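Side-chain contact in fiber (Human adenovirus 35, PDB 2QLK), which forms the receptor-binding head of the viral fibre, which recognises CD46 and so attaches the virus to the host cell: residues Q35-E38 against N43-K46. Residues are numbered along the deposited sequence; the frame is centred on the assembly and turned at random.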
ATOM      1  N   GLN A  35      23.201  10.208   4.350  1.00 31.87           N
ATOM      2  CA  GLN A  35      24.257   9.656   5.186  1.00 31.88           C
ATOM      3  C   GLN A  35      23.670   8.675   6.177  1.00 31.26           C
ATOM      4  O   GLN A  35      22.923   9.043   7.083  1.00 29.66           O
ATOM      5  CB  GLN A  35      24.998  10.801   5.908  1.00 43.21           C
ATOM      6  CG  GLN A  35      25.452  11.890   4.930  1.00 44.86           C
ATOM      7  CD  GLN A  35      26.355  12.963   5.530  1.00 47.01           C
ATOM      8  OE1 GLN A  35      26.106  13.471   6.623  1.00 47.69           O
ATOM      9  NE2 GLN A  35      27.402  13.328   4.790  1.00 48.16           N
ATOM     10  N   ILE A  36      24.020   7.416   5.984  1.00 25.93           N
ATOM     11  CA  ILE A  36      23.540   6.335   6.826  1.00 28.05           C
ATOM     12  C   ILE A  36      24.421   6.151   8.050  1.00 31.16           C
ATOM     13  O   ILE A  36      23.924   5.941   9.155  1.00 32.31           O
ATOM     14  CB  ILE A  36      23.484   5.016   6.014  1.00 25.39           C
ATOM     15  CG1 ILE A  36      22.342   5.119   4.991  1.00 24.05           C
ATOM     16  CG2 ILE A  36      23.266   3.806   6.943  1.00 26.72           C
ATOM     17  CD1 ILE A  36      22.474   4.168   3.840  1.00 23.87           C
ATOM     18  N   VAL A  37      25.728   6.219   7.846  1.00 43.29           N
ATOM     19  CA  VAL A  37      26.683   6.061   8.929  1.00 47.96           C
ATOM     20  C   VAL A  37      26.934   7.434   9.544  1.00 50.85           C
ATOM     21  O   VAL A  37      27.276   8.377   8.829  1.00 52.10           O
ATOM     22  CB  VAL A  37      28.008   5.472   8.387  1.00 42.77           C
ATOM     23  CG1 VAL A  37      29.078   5.475   9.461  1.00 43.07           C
ATOM     24  CG2 VAL A  37      27.753   4.060   7.876  1.00 42.44           C
ATOM     25  N   GLU A  38      26.743   7.573  10.854  1.00 40.84           N
ATOM     26  CA  GLU A  38      26.985   8.876  11.445  1.00 43.62           C
ATOM     27  C   GLU A  38      28.466   9.224  11.297  1.00 45.03           C
ATOM     28  O   GLU A  38      29.324   8.333  11.253  1.00 44.22           O
ATOM     29  CB  GLU A  38      26.529   8.917  12.912  1.00 64.42           C
ATOM     30  CG  GLU A  38      27.169   7.928  13.855  1.00 66.39           C
ATOM     31  CD  GLU A  38      26.480   7.927  15.220  1.00 67.89           C
ATOM     32  OE1 GLU A  38      25.376   8.510  15.334  1.00 66.07           O
ATOM     33  OE2 GLU A  38      27.035   7.337  16.173  1.00 67.63           O
ATOM     34  N   ASN A  43      28.320  11.109   1.512  1.00 40.25           N
ATOM     35  CA  ASN A  43      27.037  10.434   1.412  1.00 36.65           C
ATOM     36  C   ASN A  43      27.295   8.986   1.053  1.00 34.75           C
ATOM     37  O   ASN A  43      28.039   8.702   0.122  1.00 35.69           O
ATOM     38  CB  ASN A  43      26.192  11.159   0.380  1.00 33.01           C
ATOM     39  CG  ASN A  43      25.950  12.620   0.780  1.00 33.95           C
ATOM     40  OD1 ASN A  43      25.594  13.462  -0.038  1.00 31.90           O
ATOM     41  ND2 ASN A  43      26.155  12.914   2.060  1.00 32.19           N
ATOM     42  N   ASP A  44      26.721   8.072   1.828  1.00 34.93           N
ATOM     43  CA  ASP A  44      26.938   6.653   1.607  1.00 32.30           C
ATOM     44  C   ASP A  44      25.720   5.882   1.176  1.00 30.79           C
ATOM     45  O   ASP A  44      25.733   4.646   1.183  1.00 29.33           O
ATOM     46  CB  ASP A  44      27.510   5.993   2.856  1.00 35.68           C
ATOM     47  CG  ASP A  44      26.750   6.359   4.103  1.00 39.19           C
ATOM     48  OD1 ASP A  44      25.669   6.979   3.984  1.00 39.08           O
ATOM     49  OD2 ASP A  44      27.248   6.029   5.206  1.00 39.95           O
ATOM     50  N   GLY A  45      24.672   6.597   0.814  1.00 29.12           N
ATOM     51  CA  GLY A  45      23.478   5.920   0.381  1.00 28.47           C
ATOM     52  C   GLY A  45      22.715   6.687  -0.674  1.00 27.43           C
ATOM     53  O   GLY A  45      22.885   7.907  -0.820  1.00 26.32           O
ATOM     54  N   LYS A  46      21.885   5.960  -1.422  1.00 21.59           N
ATOM     55  CA  LYS A  46      21.053   6.567  -2.459  1.00 21.80           C
ATOM     56  C   LYS A  46      19.589   6.352  -2.133  1.00 21.08           C
ATOM     57  O   LYS A  46      19.064   5.254  -2.256  1.00 21.70           O
ATOM     58  CB  LYS A  46      21.362   5.963  -3.824  1.00 31.24           C
ATOM     59  CG  LYS A  46      22.773   6.237  -4.294  1.00 35.49           C
ATOM     60  CD  LYS A  46      23.115   5.415  -5.536  1.00 36.41           C
ATOM     61  CE  LYS A  46      24.451   5.867  -6.153  1.00 38.30           C
ATOM     62  NZ  LYS A  46      24.927   4.956  -7.255  1.00 39.66           N
TER
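Asp44 turns its carboxylate onto two consecutive backbone amides, those of Ile36 and Val37, and offers a worked example of how one acidic side chain can tie down part of the loop that leads from strand 23-25 into strand 45-54. From CB the chain turns at CG, set between the backbone N and the carbonyl carbon (chi1 48°), a torsion that swings the carboxylate across to 35-38. There the two oxygens part company. OD1 accepts the N-H of Ile36 in a short, almost straight bond (N to OD1 2.6 Å, 175° at the hydrogen) and also lies 3.3 Å from CA of Gln35. OD2 receives the N-H of Val37 less directly, with N to OD2 at 3.1 Å and 156° at the hydrogen; CB of Val37 stands 3.3 Å from the same OD2. Both oxygens use their syn lone pairs, so the pair of bonds fixes the rotation of a buried carboxylate, and the two amide dipoles would be expected to stabilise its negative charge. In the fibre knob this lies at the start of strand 45-54, where Asp44 and Gly45 together face Cys34 in a classic beta bulge, the backbone of Gly45 forming hydrogen bonds with those of Cys34 and Asn33. Ile36 also directs its CB toward 43-46 and reaches Gly45 with its last carbon, CD1 lying 4.0 Å from CA of the glycine. The side chains of Gln35 and Asn43, their amide planes steeply inclined to each other, both touch Lys102, from another loop of the same chain.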